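Local coordinates for hypothetical protein AF1531 (Archaeoglobus fulgidus, PDB 2I5H) that is of unknown function but, as a DUF655 protein with a probable helix-hairpin-helix relationship, may bind nucleic acid, at residues 54-66 with 80-94. Sequence-based numbering, arbitrary orientation.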
loop_
_atom_site.group_PDB
_atom_site.type_symbol
_atom_site.label_atom_id
_atom_site.label_comp_id
_atom_site.label_asym_id
_atom_site.label_seq_id
_atom_site.Cartn_x
_atom_site.Cartn_y
_atom_site.Cartn_z
ATOM N N THR A 54 5.366 -2.463 2.914
ATOM C CA THR A 54 5.726 -3.394 3.974
ATOM C C THR A 54 4.879 -3.063 5.201
ATOM O O THR A 54 4.737 -1.894 5.552
ATOM C CB THR A 54 7.209 -3.237 4.349
ATOM O OG1 THR A 54 8.007 -3.362 3.166
ATOM C CG2 THR A 54 7.624 -4.301 5.362
ATOM N N LEU A 55 4.303 -4.079 5.835
ATOM C CA LEU A 55 3.497 -3.856 7.034
ATOM C C LEU A 55 4.403 -3.997 8.247
ATOM O O LEU A 55 5.089 -5.014 8.411
ATOM C CB LEU A 55 2.362 -4.877 7.137
ATOM C CG LEU A 55 1.361 -4.924 5.981
ATOM C CD1 LEU A 55 0.290 -5.970 6.305
ATOM C CD2 LEU A 55 0.715 -3.563 5.777
ATOM N N LEU A 56 4.392 -2.983 9.105
ATOM C CA LEU A 56 5.240 -2.984 10.288
ATOM C C LEU A 56 4.515 -2.548 11.548
ATOM O O LEU A 56 3.567 -1.762 11.504
ATOM C CB LEU A 56 6.429 -2.024 10.078
ATOM C CG LEU A 56 7.383 -2.262 8.901
ATOM C CD1 LEU A 56 8.290 -1.047 8.687
ATOM C CD2 LEU A 56 8.211 -3.495 9.174
ATOM N N GLU A 57 4.972 -3.073 12.679
ATOM C CA GLU A 57 4.436 -2.662 13.960
ATOM C C GLU A 57 5.629 -1.937 14.584
ATOM O O GLU A 57 6.748 -2.459 14.584
ATOM C CB GLU A 57 4.035 -3.870 14.800
ATOM C CG GLU A 57 3.422 -3.495 16.129
ATOM C CD GLU A 57 2.501 -4.577 16.669
ATOM O OE1 GLU A 57 1.424 -4.812 16.072
ATOM O OE2 GLU A 57 2.860 -5.192 17.684
ATOM N N VAL A 58 5.396 -0.725 15.072
ATOM C CA VAL A 58 6.459 0.080 15.672
ATOM C C VAL A 58 6.008 0.687 16.987
ATOM O O VAL A 58 4.819 0.898 17.203
ATOM C CB VAL A 58 6.844 1.256 14.744
ATOM C CG1 VAL A 58 7.164 0.745 13.353
ATOM C CG2 VAL A 58 5.691 2.255 14.674
ATOM N N SER A 59 6.958 0.976 17.873
ATOM C CA SER A 59 6.606 1.638 19.116
ATOM C C SER A 59 6.662 3.141 18.804
ATOM O O SER A 59 7.364 3.572 17.882
ATOM C CB SER A 59 7.582 1.275 20.239
ATOM O OG SER A 59 8.926 1.376 19.808
ATOM N N ILE A 60 5.908 3.925 19.560
ATOM C CA ILE A 60 5.850 5.369 19.347
ATOM C C ILE A 60 6.451 6.085 20.555
ATOM O O ILE A 60 6.290 5.642 21.685
ATOM C CB ILE A 60 4.372 5.817 19.132
ATOM C CG1 ILE A 60 3.805 5.157 17.865
ATOM C CG2 ILE A 60 4.277 7.336 19.026
ATOM C CD1 ILE A 60 4.548 5.495 16.582
ATOM N N ARG A 61 7.165 7.182 20.306
ATOM C CA ARG A 61 7.791 7.951 21.376
ATOM C C ARG A 61 6.782 8.626 22.298
ATOM O O ARG A 61 5.648 8.900 21.910
ATOM C CB ARG A 61 8.715 9.011 20.774
ATOM C CG ARG A 61 9.861 8.432 19.960
ATOM C CD ARG A 61 10.676 9.547 19.314
ATOM N NE ARG A 61 11.333 10.351 20.335
ATOM C CZ ARG A 61 12.443 9.992 20.975
ATOM N NH1 ARG A 61 13.040 8.841 20.694
ATOM N NH2 ARG A 61 12.939 10.779 21.917
ATOM N N LYS A 62 7.211 8.905 23.521
ATOM C CA LYS A 62 6.346 9.558 24.498
ATOM C C LYS A 62 5.851 10.916 24.004
ATOM O O LYS A 62 6.553 11.621 23.284
ATOM C CB LYS A 62 7.093 9.747 25.822
ATOM C CG LYS A 62 7.577 8.458 26.447
ATOM C CD LYS A 62 8.210 8.706 27.807
ATOM C CE LYS A 62 8.672 7.396 28.429
ATOM N NZ LYS A 62 7.527 6.445 28.557
ATOM N N GLY A 63 4.622 11.259 24.382
ATOM C CA GLY A 63 4.054 12.543 24.014
ATOM C C GLY A 63 3.569 12.685 22.591
ATOM O O GLY A 63 3.183 13.777 22.177
ATOM N N LYS A 64 3.590 11.600 21.828
ATOM C CA LYS A 64 3.130 11.671 20.451
ATOM C C LYS A 64 1.777 10.996 20.338
ATOM O O LYS A 64 1.507 10.022 21.027
ATOM C CB LYS A 64 4.128 10.990 19.506
ATOM C CG LYS A 64 5.537 11.583 19.542
ATOM C CD LYS A 64 5.529 13.071 19.221
ATOM C CE LYS A 64 6.939 13.653 19.304
ATOM N NZ LYS A 64 6.944 15.122 19.071
ATOM N N GLN A 65 0.931 11.531 19.468
ATOM C CA GLN A 65 -0.396 10.983 19.238
ATOM C C GLN A 65 -0.617 10.933 17.729
ATOM O O GLN A 65 -1.345 11.749 17.164
ATOM C CB GLN A 65 -1.441 11.867 19.918
ATOM C CG GLN A 65 -1.306 11.880 21.433
ATOM C CD GLN A 65 -1.730 13.195 22.041
ATOM O OE1 GLN A 65 -1.118 14.234 21.784
ATOM N NE2 GLN A 65 -2.782 13.163 22.849
ATOM N N PRO A 66 0.029 9.968 17.057
ATOM C CA PRO A 66 -0.066 9.782 15.606
ATOM C C PRO A 66 -1.488 9.594 15.127
ATOM O O PRO A 66 -2.298 8.953 15.797
ATOM C CB PRO A 66 0.775 8.533 15.357
ATOM C CG PRO A 66 1.741 8.538 16.504
ATOM C CD PRO A 66 0.877 8.924 17.655
ATOM N N ASP A 80 11.430 11.466 14.670
ATOM C CA ASP A 80 10.637 12.379 15.484
ATOM C C ASP A 80 9.413 11.762 16.149
ATOM O O ASP A 80 8.963 12.253 17.186
ATOM C CB ASP A 80 10.169 13.571 14.642
ATOM C CG ASP A 80 11.317 14.363 14.054
ATOM O OD1 ASP A 80 12.277 14.664 14.793
ATOM O OD2 ASP A 80 11.250 14.700 12.854
ATOM N N VAL A 81 8.877 10.691 15.567
ATOM C CA VAL A 81 7.665 10.084 16.113
ATOM C C VAL A 81 7.809 8.607 16.475
ATOM O O VAL A 81 7.420 8.190 17.569
ATOM C CB VAL A 81 6.491 10.268 15.118
ATOM C CG1 VAL A 81 5.234 9.571 15.632
ATOM C CG2 VAL A 81 6.215 11.756 14.929
ATOM N N VAL A 82 8.362 7.821 15.559
ATOM C CA VAL A 82 8.560 6.398 15.806
ATOM C C VAL A 82 9.725 6.185 16.769
ATOM O O VAL A 82 10.737 6.888 16.702
ATOM C CB VAL A 82 8.841 5.643 14.479
ATOM C CG1 VAL A 82 9.286 4.204 14.760
ATOM C CG2 VAL A 82 7.594 5.650 13.615
ATOM N N TYR A 83 9.579 5.237 17.688
ATOM C CA TYR A 83 10.664 4.939 18.605
ATOM C C TYR A 83 11.447 3.796 17.973
ATOM O O TYR A 83 12.487 4.023 17.362
ATOM C CB TYR A 83 10.126 4.558 19.993
ATOM C CG TYR A 83 11.192 4.205 21.013
ATOM C CD1 TYR A 83 12.447 4.829 21.005
ATOM C CD2 TYR A 83 10.940 3.260 22.003
ATOM C CE1 TYR A 83 13.419 4.506 21.961
ATOM C CE2 TYR A 83 11.894 2.934 22.956
ATOM C CZ TYR A 83 13.133 3.558 22.930
ATOM O OH TYR A 83 14.072 3.207 23.869
ATOM N N LYS A 84 10.925 2.574 18.071
ATOM C CA LYS A 84 11.604 1.417 17.502
ATOM C C LYS A 84 10.701 0.606 16.569
ATOM O O LYS A 84 9.474 0.610 16.716
ATOM C CB LYS A 84 12.085 0.501 18.631
ATOM C CG LYS A 84 13.040 1.152 19.627
ATOM C CD LYS A 84 14.347 1.544 18.955
ATOM C CE LYS A 84 15.338 2.097 19.966
ATOM N NZ LYS A 84 16.647 2.420 19.335
ATOM N N ILE A 85 11.312 -0.070 15.603
ATOM C CA ILE A 85 10.558 -0.934 14.698
ATOM C C ILE A 85 10.526 -2.278 15.425
ATOM O O ILE A 85 11.574 -2.868 15.705
ATOM C CB ILE A 85 11.261 -1.096 13.337
ATOM C CG1 ILE A 85 11.343 0.262 12.630
ATOM C CG2 ILE A 85 10.487 -2.089 12.459
ATOM C CD1 ILE A 85 11.997 0.205 11.260
ATOM N N LYS A 86 9.327 -2.763 15.739
ATOM C CA LYS A 86 9.190 -4.018 16.477
ATOM C C LYS A 86 9.274 -5.278 15.618
ATOM O O LYS A 86 10.061 -6.192 15.902
ATOM C CB LYS A 86 7.858 -4.032 17.244
ATOM C CG LYS A 86 7.588 -2.808 18.114
ATOM C CD LYS A 86 8.550 -2.686 19.286
ATOM C CE LYS A 86 8.234 -3.681 20.391
ATOM N NZ LYS A 86 9.100 -3.448 21.585
ATOM N N ARG A 87 8.469 -5.330 14.565
ATOM C CA ARG A 87 8.440 -6.514 13.718
ATOM C C ARG A 87 7.606 -6.305 12.472
ATOM O O ARG A 87 6.700 -5.468 12.441
ATOM C CB ARG A 87 7.840 -7.678 14.503
ATOM C CG ARG A 87 6.450 -7.369 15.054
ATOM C CD ARG A 87 5.928 -8.449 16.015
ATOM N NE ARG A 87 4.795 -7.959 16.807
ATOM C CZ ARG A 87 4.105 -8.694 17.677
ATOM N NH1 ARG A 87 4.418 -9.970 17.882
ATOM N NH2 ARG A 87 3.090 -8.155 18.345
ATOM N N ARG A 88 7.926 -7.074 11.440
ATOM C CA ARG A 88 7.184 -7.022 10.202
ATOM C C ARG A 88 5.914 -7.841 10.444
ATOM O O ARG A 88 5.936 -8.836 11.172
ATOM C CB ARG A 88 8.007 -7.625 9.063
ATOM C CG ARG A 88 7.296 -7.570 7.733
ATOM C CD ARG A 88 8.238 -7.875 6.585
ATOM N NE ARG A 88 7.515 -7.886 5.320
ATOM C CZ ARG A 88 8.091 -7.964 4.127
ATOM N NH1 ARG A 88 9.412 -8.036 4.023
ATOM N NH2 ARG A 88 7.337 -7.968 3.037
ATOM N N LEU A 89 4.818 -7.427 9.819
ATOM C CA LEU A 89 3.530 -8.087 10.014
ATOM C C LEU A 89 2.957 -8.747 8.772
ATOM O O LEU A 89 3.265 -8.355 7.658
ATOM C CB LEU A 89 2.504 -7.059 10.498
ATOM C CG LEU A 89 2.856 -6.207 11.721
ATOM C CD1 LEU A 89 1.803 -5.118 11.902
ATOM C CD2 LEU A 89 2.943 -7.089 12.952
ATOM N N ARG A 90 2.113 -9.755 8.990
ATOM C CA ARG A 90 1.404 -10.420 7.906
ATOM C C ARG A 90 0.071 -9.675 7.904
ATOM O O ARG A 90 -0.250 -8.961 8.854
ATOM C CB ARG A 90 1.126 -11.892 8.227
ATOM C CG ARG A 90 2.354 -12.743 8.426
ATOM C CD ARG A 90 1.974 -14.076 9.083
ATOM N NE ARG A 90 1.373 -13.871 10.396
ATOM C CZ ARG A 90 1.007 -14.845 11.224
ATOM N NH1 ARG A 90 1.181 -16.116 10.877
ATOM N NH2 ARG A 90 0.477 -14.546 12.406
ATOM N N TYR A 91 -0.717 -9.841 6.851
ATOM C CA TYR A 91 -2.003 -9.162 6.807
ATOM C C TYR A 91 -2.872 -9.512 8.020
ATOM O O TYR A 91 -3.567 -8.653 8.563
ATOM C CB TYR A 91 -2.754 -9.530 5.532
ATOM C CG TYR A 91 -4.087 -8.834 5.434
ATOM C CD1 TYR A 91 -4.173 -7.509 5.010
ATOM C CD2 TYR A 91 -5.263 -9.492 5.788
ATOM C CE1 TYR A 91 -5.404 -6.854 4.938
ATOM C CE2 TYR A 91 -6.492 -8.852 5.721
ATOM C CZ TYR A 91 -6.560 -7.538 5.296
ATOM O OH TYR A 91 -7.783 -6.906 5.214
ATOM N N GLU A 92 -2.825 -10.771 8.448
ATOM C CA GLU A 92 -3.643 -11.225 9.576
ATOM C C GLU A 92 -3.277 -10.590 10.909
ATOM O O GLU A 92 -4.090 -10.560 11.830
ATOM C CB GLU A 92 -3.562 -12.748 9.714
ATOM C CG GLU A 92 -2.176 -13.272 10.078
ATOM C CD GLU A 92 -2.076 -14.777 9.969
ATOM O OE1 GLU A 92 -2.258 -15.477 10.990
ATOM O OE2 GLU A 92 -1.821 -15.260 8.850
ATOM N N ASP A 93 -2.054 -10.087 11.014
ATOM C CA ASP A 93 -1.605 -9.465 12.255
ATOM C C ASP A 93 -2.096 -8.036 12.412
ATOM O O ASP A 93 -1.938 -7.440 13.474
ATOM C CB ASP A 93 -0.077 -9.502 12.330
ATOM C CG ASP A 93 0.465 -10.912 12.230
ATOM O OD1 ASP A 93 0.110 -11.737 13.099
ATOM O OD2 ASP A 93 1.236 -11.196 11.290
ATOM N N LEU A 94 -2.678 -7.481 11.355
ATOM C CA LEU A 94 -3.201 -6.122 11.424
ATOM C C LEU A 94 -4.450 -6.099 12.293
ATOM O O LEU A 94 -5.224 -7.060 12.306
ATOM C CB LEU A 94 -3.562 -5.603 10.029
ATOM C CG LEU A 94 -2.431 -5.321 9.038
ATOM C CD1 LEU A 94 -3.037 -4.936 7.696
ATOM C CD2 LEU A 94 -1.539 -4.191 9.572
HETATM O O HOH W 1 4.690 -7.003 5.547
HETATM O O HOH W 2 10.080 -0.182 21.732
HETATM O O HOH W 3 13.315 7.269 17.995
#
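Glu57 and Arg87, a hydrogen-bonded antiparallel pair, illustrate how a salt bridge and a classic beta bulge can share one site. Their side chains run side by side; Arg87 NH2 reaches Glu57 OE2 at 3.0 Å, with the oxygen at the guanidinium edge and the two flat groups turned 72° apart. In Glu57, CG lies opposite the backbone N (chi1 -178°) and the chain runs on extended, which carries the carboxylate alongside Arg87. Its other oxygen, OE1, accepts from His31 and Gln46, so both oxygens of this buried carboxylate have partners. Leu89 sets both methyls, CD1 and CD2, against Glu57 CB, each at 3.9 Å. The bulge itself is marked by Glu57 O, which takes Lys86 N at 2.8 Å and Arg87 N more weakly. A second shift follows at Ser59, whose OG accepts from Lys84 N at 2.9 Å. On the face with Leu56 and Ile85, Val58 CB meets Val82 CG1 at 3.8 Å. At the far end a water joins Leu55 N, Arg88 NE and Leu89 O, while Leu55 CD1 touches Leu94 CD1. Within the chain, strand 82-88 is an outermost strand of the five-stranded antiparallel sheet; strand 55-60 separates it from strand 44-49, and Leu94 packs on helix 96-111.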